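Local coordinates for protein exopolyphosphatase (Aquifex aeolicus, PDB 1T6C) that probably hydrolyses phosphoanhydride bonds, as in inorganic polyphosphate or guanosine pentaphosphate, and binds a calcium ion, at residues V143-G148 with I278-K283; G213-T218 with K272-G277. All blocks are in the same frame, centred on the assembly; numbering follows the deposited sequence.

Contact 1: residues V143-G148 with I278-K283; sequences VDQGGG and IGIFLK. With CA (calcium ion), chain C.
Q145 reaches helix 274-288 with most of its side chain. Its CB lies 3.8 Å from CE1 of F281, approached obliquely to the ring. CG, anti to the backbone N (chi1 173°), comes to 4.2 Å from CD1 of I280, the two side chains crossing at about a right angle. A bend at the second torsion (-88°) then turns the amide back beside F281, its plane 78° from that of the ring; OE1 is 4.1 Å from F281 CE1 and takes T215 as its hydrogen-bond partner. Farther round the same ring, V143 CG1 approaches F281 CE2 to 3.7 Å, also obliquely and from the same side as Q145 CB. Strand 139-146 alternates: V143 and Q145 point at the helix, D144 away from it. The calcium ion is bound by backbone O atoms of D144 and G146, with D144 OD1 holding one of its waters; S149, E151 and two waters complete the shell. The glycine-rich turn after the strand resembles the phosphate-binding loops of the actin-like fold. Contacts to the ring are mainly carbon on carbon, with V143 O and Q145 OE1 the polar atoms close by; the contact rests on van der Waals fit, while directional bonds run to calcium, T215 and neighbouring strands.

Contact 2: residues G213-T218 with K272-G277; sequences GGTITT and KVILAG
The carbonyl oxygen of G214 accepts two bonds from T218, whose methyl faces I274 across the contact. T218 OG1 donates at 2.7 Å from G214 O, nearly in line with the carbonyl (C=O...donor angle 163°), and T218 N adds a longer helical bond of 3.2 Å to the same oxygen. With the hydroxyl beside the backbone N (chi1 -62°), CG2 is the branch left to face outward, and it stands 4.0 Å from I274 CD1. I274 gets there by an extended chain, CG1 anti to its own N (chi1 -166°). With an alanine in place of T218, the tip of I274 would probably face a gap and G214 O would be left with the longer bond from the backbone N. One turn back, T215 makes the tightest approach: its CG2 lies 3.5 Å from G277 C and 4.1 Å from I274 CG1. G213, at the N-cap, and G214 follow strand 208-212 and open helix 214-223, a glycine pair at a strand-to-helix turn as in the nucleotide-binding motif of actin-like proteins, which is consistent with the family. The helices come so close here that the CA atoms of T215 and G277 are 5.7 Å apart. A beta carbon built on G277 would fall 2.3 Å from T215 OG1, itself hydrogen-bonded to Q145 OE1, which argues for glycine at this backbone spacing. Beyond the interface, I216 packs on strand 292-296, and V273 on helix 170-177.

How the contacts relate
Of the elements involved, strand 139-146 comes first from the N terminus, then strand 208-212, which lies beside it in the six-stranded sheet and runs into helix 214-223; helix 274-288 follows much later. Contact 1 closes the outer loop, with 129 residues between its segments. Contact 2 is nested inside it, with 53 intervening residues, and both end on successive turns of helix 274-288. Their centres are about 7 Å apart. Three direct touches join them: a probable hydrogen bond of 2.8 Å between T215 OG1 and Q145 OE1, I278 N at 3.5 Å from T215 CG2, and F281 CG at 3.8 Å from I216 CD1. The calcium-binding strand and helix 214-223 are thus tied to one helix.

Contact 1: residues V143-G148 with I278-K283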
ATOM      1  N   VAL A 143       5.215   1.218  -8.488  1.00 10.56           N
ATOM      2  CA  VAL A 143       5.982   0.472  -7.494  1.00 11.39           C
ATOM      3  C   VAL A 143       5.305   0.658  -6.152  1.00 11.19           C
ATOM      4  O   VAL A 143       5.361   1.735  -5.564  1.00 11.11           O
ATOM      5  CB  VAL A 143       7.438   0.963  -7.433  1.00 11.67           C
ATOM      6  CG1 VAL A 143       8.231   0.187  -6.390  1.00 12.32           C
ATOM      7  CG2 VAL A 143       8.087   0.844  -8.770  1.00 13.35           C
ATOM      8  N   ASP A 144       4.635  -0.379  -5.683  1.00 10.93           N
ATOM      9  CA  ASP A 144       3.783  -0.277  -4.491  1.00 12.60           C
ATOM     10  C   ASP A 144       4.319  -1.141  -3.355  1.00 12.51           C
ATOM     11  O   ASP A 144       4.135  -2.378  -3.306  1.00 11.94           O
ATOM     12  CB  ASP A 144       2.361  -0.672  -4.832  1.00 13.08           C
ATOM     13  CG  ASP A 144       1.395  -0.393  -3.730  1.00 17.75           C
ATOM     14  OD1 ASP A 144       1.776   0.062  -2.592  1.00 20.29           O
ATOM     15  OD2 ASP A 144       0.185  -0.644  -3.947  1.00 21.36           O
ATOM     16  N   GLN A 145       4.971  -0.470  -2.416  1.00 11.45           N
ATOM     17  CA  GLN A 145       5.612  -1.119  -1.297  1.00 11.97           C
ATOM     18  C   GLN A 145       4.722  -1.039  -0.072  1.00 11.54           C
ATOM     19  O   GLN A 145       4.260   0.033   0.308  1.00 11.77           O
ATOM     20  CB  GLN A 145       6.979  -0.462  -1.014  1.00 11.18           C
ATOM     21  CG  GLN A 145       7.635  -0.977   0.266  1.00 12.91           C
ATOM     22  CD  GLN A 145       7.235  -0.222   1.499  1.00 14.55           C
ATOM     23  OE1 GLN A 145       7.270   1.008   1.526  1.00 13.94           O
ATOM     24  NE2 GLN A 145       6.827  -0.953   2.557  1.00 14.20           N
ATOM     25  N   GLY A 146       4.495  -2.193   0.558  1.00 10.74           N
ATOM     26  CA  GLY A 146       3.643  -2.313   1.730  1.00 11.17           C
ATOM     27  C   GLY A 146       3.082  -3.696   1.973  1.00 10.94           C
ATOM     28  O   GLY A 146       2.869  -4.483   1.043  1.00 12.04           O
ATOM     29  N   GLY A 147       2.822  -3.988   3.244  1.00 11.80           N
ATOM     30  CA  GLY A 147       2.098  -5.191   3.636  1.00 12.78           C
ATOM     31  C   GLY A 147       2.825  -6.485   3.380  1.00 12.36           C
ATOM     32  O   GLY A 147       2.190  -7.515   3.118  1.00 13.21           O
ATOM     33  N   GLY A 148       4.154  -6.417   3.350  1.00 12.11           N
ATOM     34  CA  GLY A 148       4.992  -7.572   3.130  1.00 12.77           C
ATOM     35  C   GLY A 148       5.479  -7.816   1.718  1.00 11.71           C
ATOM     36  O   GLY A 148       6.160  -8.809   1.459  1.00 11.92           O
ATOM     37  N   ILE A 278      13.162   2.684   2.166  1.00  8.94           N
ATOM     38  CA  ILE A 278      13.835   3.688   1.340  1.00  9.22           C
ATOM     39  C   ILE A 278      14.778   2.982   0.377  1.00  8.68           C
ATOM     40  O   ILE A 278      14.851   3.348  -0.797  1.00  9.49           O
ATOM     41  CB  ILE A 278      14.592   4.688   2.207  1.00  9.77           C
ATOM     42  CG1 ILE A 278      13.635   5.505   3.059  1.00 11.02           C
ATOM     43  CG2 ILE A 278      15.378   5.652   1.325  1.00 10.52           C
ATOM     44  CD1 ILE A 278      14.353   6.270   4.162  1.00 12.30           C
ATOM     45  N   GLY A 279      15.472   1.952   0.827  1.00  8.59           N
ATOM     46  CA  GLY A 279      16.407   1.206  -0.011  1.00  9.06           C
ATOM     47  C   GLY A 279      15.775   0.532  -1.210  1.00  8.86           C
ATOM     48  O   GLY A 279      16.375   0.506  -2.307  1.00 10.29           O
ATOM     49  N   ILE A 280      14.553   0.021  -1.042  1.00  9.32           N
ATOM     50  CA  ILE A 280      13.843  -0.588  -2.137  1.00  8.50           C
ATOM     51  C   ILE A 280      13.657   0.437  -3.242  1.00  9.06           C
ATOM     52  O   ILE A 280      13.882   0.141  -4.406  1.00 10.02           O
ATOM     53  CB  ILE A 280      12.450  -1.154  -1.699  1.00  9.17           C
ATOM     54  CG1 ILE A 280      12.633  -2.386  -0.828  1.00  9.48           C
ATOM     55  CG2 ILE A 280      11.586  -1.447  -2.962  1.00 10.76           C
ATOM     56  CD1 ILE A 280      11.324  -2.868  -0.218  1.00 10.40           C
ATOM     57  N   PHE A 281      13.225   1.633  -2.894  1.00  9.38           N
ATOM     58  CA  PHE A 281      12.995   2.662  -3.926  1.00  9.67           C
ATOM     59  C   PHE A 281      14.295   3.150  -4.517  1.00  9.84           C
ATOM     60  O   PHE A 281      14.347   3.407  -5.725  1.00 10.10           O
ATOM     61  CB  PHE A 281      12.203   3.821  -3.350  1.00  9.70           C
ATOM     62  CG  PHE A 281      10.754   3.479  -3.143  1.00  9.03           C
ATOM     63  CD1 PHE A 281      10.291   3.084  -1.898  1.00 10.73           C
ATOM     64  CD2 PHE A 281       9.878   3.473  -4.210  1.00 10.84           C
ATOM     65  CE1 PHE A 281       8.973   2.716  -1.741  1.00  9.83           C
ATOM     66  CE2 PHE A 281       8.555   3.086  -4.042  1.00 10.33           C
ATOM     67  CZ  PHE A 281       8.114   2.732  -2.826  1.00  9.64           C
ATOM     68  N   LEU A 282      15.342   3.262  -3.711  1.00 10.47           N
ATOM     69  CA  LEU A 282      16.647   3.766  -4.207  1.00 10.99           C
ATOM     70  C   LEU A 282      17.194   2.760  -5.227  1.00 11.82           C
ATOM     71  O   LEU A 282      17.564   3.126  -6.364  1.00 12.14           O
ATOM     72  CB  LEU A 282      17.603   3.961  -3.021  1.00 11.88           C
ATOM     73  CG  LEU A 282      18.959   4.554  -3.389  1.00 13.26           C
ATOM     74  CD1 LEU A 282      18.778   6.020  -3.810  1.00 16.62           C
ATOM     75  CD2 LEU A 282      19.875   4.389  -2.175  1.00 15.66           C
ATOM     76  N   LYS A 283      17.256   1.483  -4.843  1.00 10.85           N
ATOM     77  CA  LYS A 283      17.727   0.439  -5.745  1.00 11.09           C
ATOM     78  C   LYS A 283      16.831   0.292  -6.982  1.00 11.52           C
ATOM     79  O   LYS A 283      17.318   0.022  -8.075  1.00 12.00           O
ATOM     80  CB  LYS A 283      17.961  -0.900  -5.001  1.00 12.61           C
ATOM     81  CG  LYS A 283      18.545  -2.026  -5.851  1.00 15.83           C
ATOM     82  CD  LYS A 283      19.939  -1.752  -6.434  1.00 20.35           C
ATOM     83  CE  LYS A 283      21.030  -1.719  -5.379  1.00 21.61           C
ATOM     84  NZ  LYS A 283      22.402  -1.696  -6.058  1.00 22.47           N
TER
HETATM   85 CA    CA C 502       2.655  -4.111  -1.556  1.00 14.37          CA
HETATM   86  O   HOH W   1       1.001  -2.048  -0.782  1.00 19.49           O
HETATM   87  O   HOH W   2       0.499  -5.847  -1.654  1.00 20.40           O

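Contact 2: residues G213-T218 with K272-G277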
ATOM      1  N   GLY A 213       2.928   3.951  -1.156  1.00 11.03           N
ATOM      2  CA  GLY A 213       3.038   3.349   0.163  1.00 11.14           C
ATOM      3  C   GLY A 213       3.546   4.313   1.202  1.00 11.46           C
ATOM      4  O   GLY A 213       3.944   5.448   0.906  1.00 10.90           O
ATOM      5  N   GLY A 214       3.608   3.804   2.434  1.00 10.94           N
ATOM      6  CA  GLY A 214       3.956   4.587   3.599  1.00 10.94           C
ATOM      7  C   GLY A 214       5.368   5.103   3.634  1.00 10.97           C
ATOM      8  O   GLY A 214       5.643   6.198   4.147  1.00 12.19           O
ATOM      9  N   THR A 215       6.294   4.326   3.086  1.00 10.76           N
ATOM     10  CA  THR A 215       7.665   4.783   3.021  1.00 10.01           C
ATOM     11  C   THR A 215       7.805   6.011   2.116  1.00  9.38           C
ATOM     12  O   THR A 215       8.350   7.029   2.529  1.00  9.84           O
ATOM     13  CB  THR A 215       8.599   3.662   2.529  1.00 10.44           C
ATOM     14  OG1 THR A 215       8.535   2.536   3.439  1.00 13.25           O
ATOM     15  CG2 THR A 215      10.026   4.187   2.546  1.00 12.47           C
ATOM     16  N   ILE A 216       7.338   5.882   0.887  1.00  9.16           N
ATOM     17  CA  ILE A 216       7.596   6.930  -0.106  1.00 10.61           C
ATOM     18  C   ILE A 216       6.810   8.231   0.160  1.00 10.64           C
ATOM     19  O   ILE A 216       7.307   9.338  -0.098  1.00 10.12           O
ATOM     20  CB  ILE A 216       7.421   6.371  -1.533  1.00 12.15           C
ATOM     21  CG1 ILE A 216       8.205   7.228  -2.533  1.00 13.13           C
ATOM     22  CG2 ILE A 216       5.966   6.220  -1.869  1.00 12.72           C
ATOM     23  CD1 ILE A 216       9.711   7.050  -2.462  1.00 15.35           C
ATOM     24  N   THR A 217       5.611   8.136   0.726  1.00 10.85           N
ATOM     25  CA  THR A 217       4.871   9.343   1.055  1.00 10.69           C
ATOM     26  C   THR A 217       5.506  10.027   2.261  1.00  9.96           C
ATOM     27  O   THR A 217       5.530  11.241   2.333  1.00 10.67           O
ATOM     28  CB  THR A 217       3.366   9.100   1.325  1.00 11.92           C
ATOM     29  OG1 THR A 217       3.178   8.044   2.284  1.00 11.77           O
ATOM     30  CG2 THR A 217       2.656   8.641   0.051  1.00 13.03           C
ATOM     31  N   THR A 218       6.007   9.256   3.220  1.00 11.09           N
ATOM     32  CA  THR A 218       6.763   9.853   4.327  1.00 11.05           C
ATOM     33  C   THR A 218       8.005  10.536   3.819  1.00 11.43           C
ATOM     34  O   THR A 218       8.291  11.656   4.226  1.00 11.76           O
ATOM     35  CB  THR A 218       7.121   8.801   5.357  1.00 11.36           C
ATOM     36  OG1 THR A 218       5.912   8.257   5.911  1.00 13.60           O
ATOM     37  CG2 THR A 218       7.882   9.424   6.508  1.00 11.15           C
ATOM     38  N   LYS A 272      11.766   1.747  12.625  1.00 12.44           N
ATOM     39  CA  LYS A 272      12.852   0.779  12.378  1.00 12.56           C
ATOM     40  C   LYS A 272      12.898   0.309  10.917  1.00 12.52           C
ATOM     41  O   LYS A 272      13.978   0.284  10.297  1.00 11.35           O
ATOM     42  CB  LYS A 272      12.746  -0.401  13.335  1.00 13.64           C
ATOM     43  CG  LYS A 272      13.946  -1.312  13.314  1.00 16.34           C
ATOM     44  CD  LYS A 272      14.127  -1.930  14.685  1.00 22.78           C
ATOM     45  CE  LYS A 272      14.608  -3.305  14.574  1.00 27.12           C
ATOM     46  NZ  LYS A 272      14.784  -3.843  15.935  1.00 28.00           N
ATOM     47  N   VAL A 273      11.743  -0.015  10.351  1.00 10.89           N
ATOM     48  CA  VAL A 273      11.710  -0.508   8.966  1.00 11.57           C
ATOM     49  C   VAL A 273      11.817   0.507   7.837  1.00 11.60           C
ATOM     50  O   VAL A 273      12.005   0.095   6.691  1.00 10.26           O
ATOM     51  CB  VAL A 273      10.461  -1.391   8.701  1.00 11.82           C
ATOM     52  CG1 VAL A 273      10.405  -2.532   9.703  1.00 13.93           C
ATOM     53  CG2 VAL A 273       9.197  -0.539   8.729  1.00 13.27           C
ATOM     54  N   ILE A 274      11.721   1.809   8.129  1.00 11.48           N
ATOM     55  CA  ILE A 274      11.711   2.808   7.060  1.00 11.89           C
ATOM     56  C   ILE A 274      12.979   2.752   6.249  1.00 10.77           C
ATOM     57  O   ILE A 274      12.903   2.966   5.037  1.00  9.98           O
ATOM     58  CB  ILE A 274      11.416   4.244   7.588  1.00 12.50           C
ATOM     59  CG1 ILE A 274      11.075   5.142   6.388  1.00 14.66           C
ATOM     60  CG2 ILE A 274      12.539   4.767   8.471  1.00 13.64           C
ATOM     61  CD1 ILE A 274      10.620   6.504   6.824  1.00 18.36           C
ATOM     62  N   LEU A 275      14.130   2.425   6.846  1.00  9.62           N
ATOM     63  CA  LEU A 275      15.378   2.430   6.065  1.00  9.50           C
ATOM     64  C   LEU A 275      15.331   1.396   4.922  1.00  9.26           C
ATOM     65  O   LEU A 275      15.682   1.678   3.772  1.00 10.09           O
ATOM     66  CB  LEU A 275      16.585   2.171   6.985  1.00  9.63           C
ATOM     67  CG  LEU A 275      17.945   2.228   6.294  1.00 10.66           C
ATOM     68  CD1 LEU A 275      18.250   3.654   5.795  1.00 12.39           C
ATOM     69  CD2 LEU A 275      19.042   1.714   7.225  1.00 12.18           C
ATOM     70  N   ALA A 276      14.867   0.202   5.215  1.00  9.56           N
ATOM     71  CA  ALA A 276      14.687  -0.856   4.224  1.00  9.41           C
ATOM     72  C   ALA A 276      13.747  -0.424   3.142  1.00  9.20           C
ATOM     73  O   ALA A 276      13.992  -0.695   1.954  1.00 10.06           O
ATOM     74  CB  ALA A 276      14.177  -2.176   4.883  1.00  9.70           C
ATOM     75  N   GLY A 277      12.659   0.250   3.513  1.00  9.10           N
ATOM     76  CA  GLY A 277      11.734   0.775   2.533  1.00  9.59           C
ATOM     77  C   GLY A 277      12.403   1.752   1.601  1.00  9.56           C
ATOM     78  O   GLY A 277      12.204   1.703   0.401  1.00  9.01           O
TER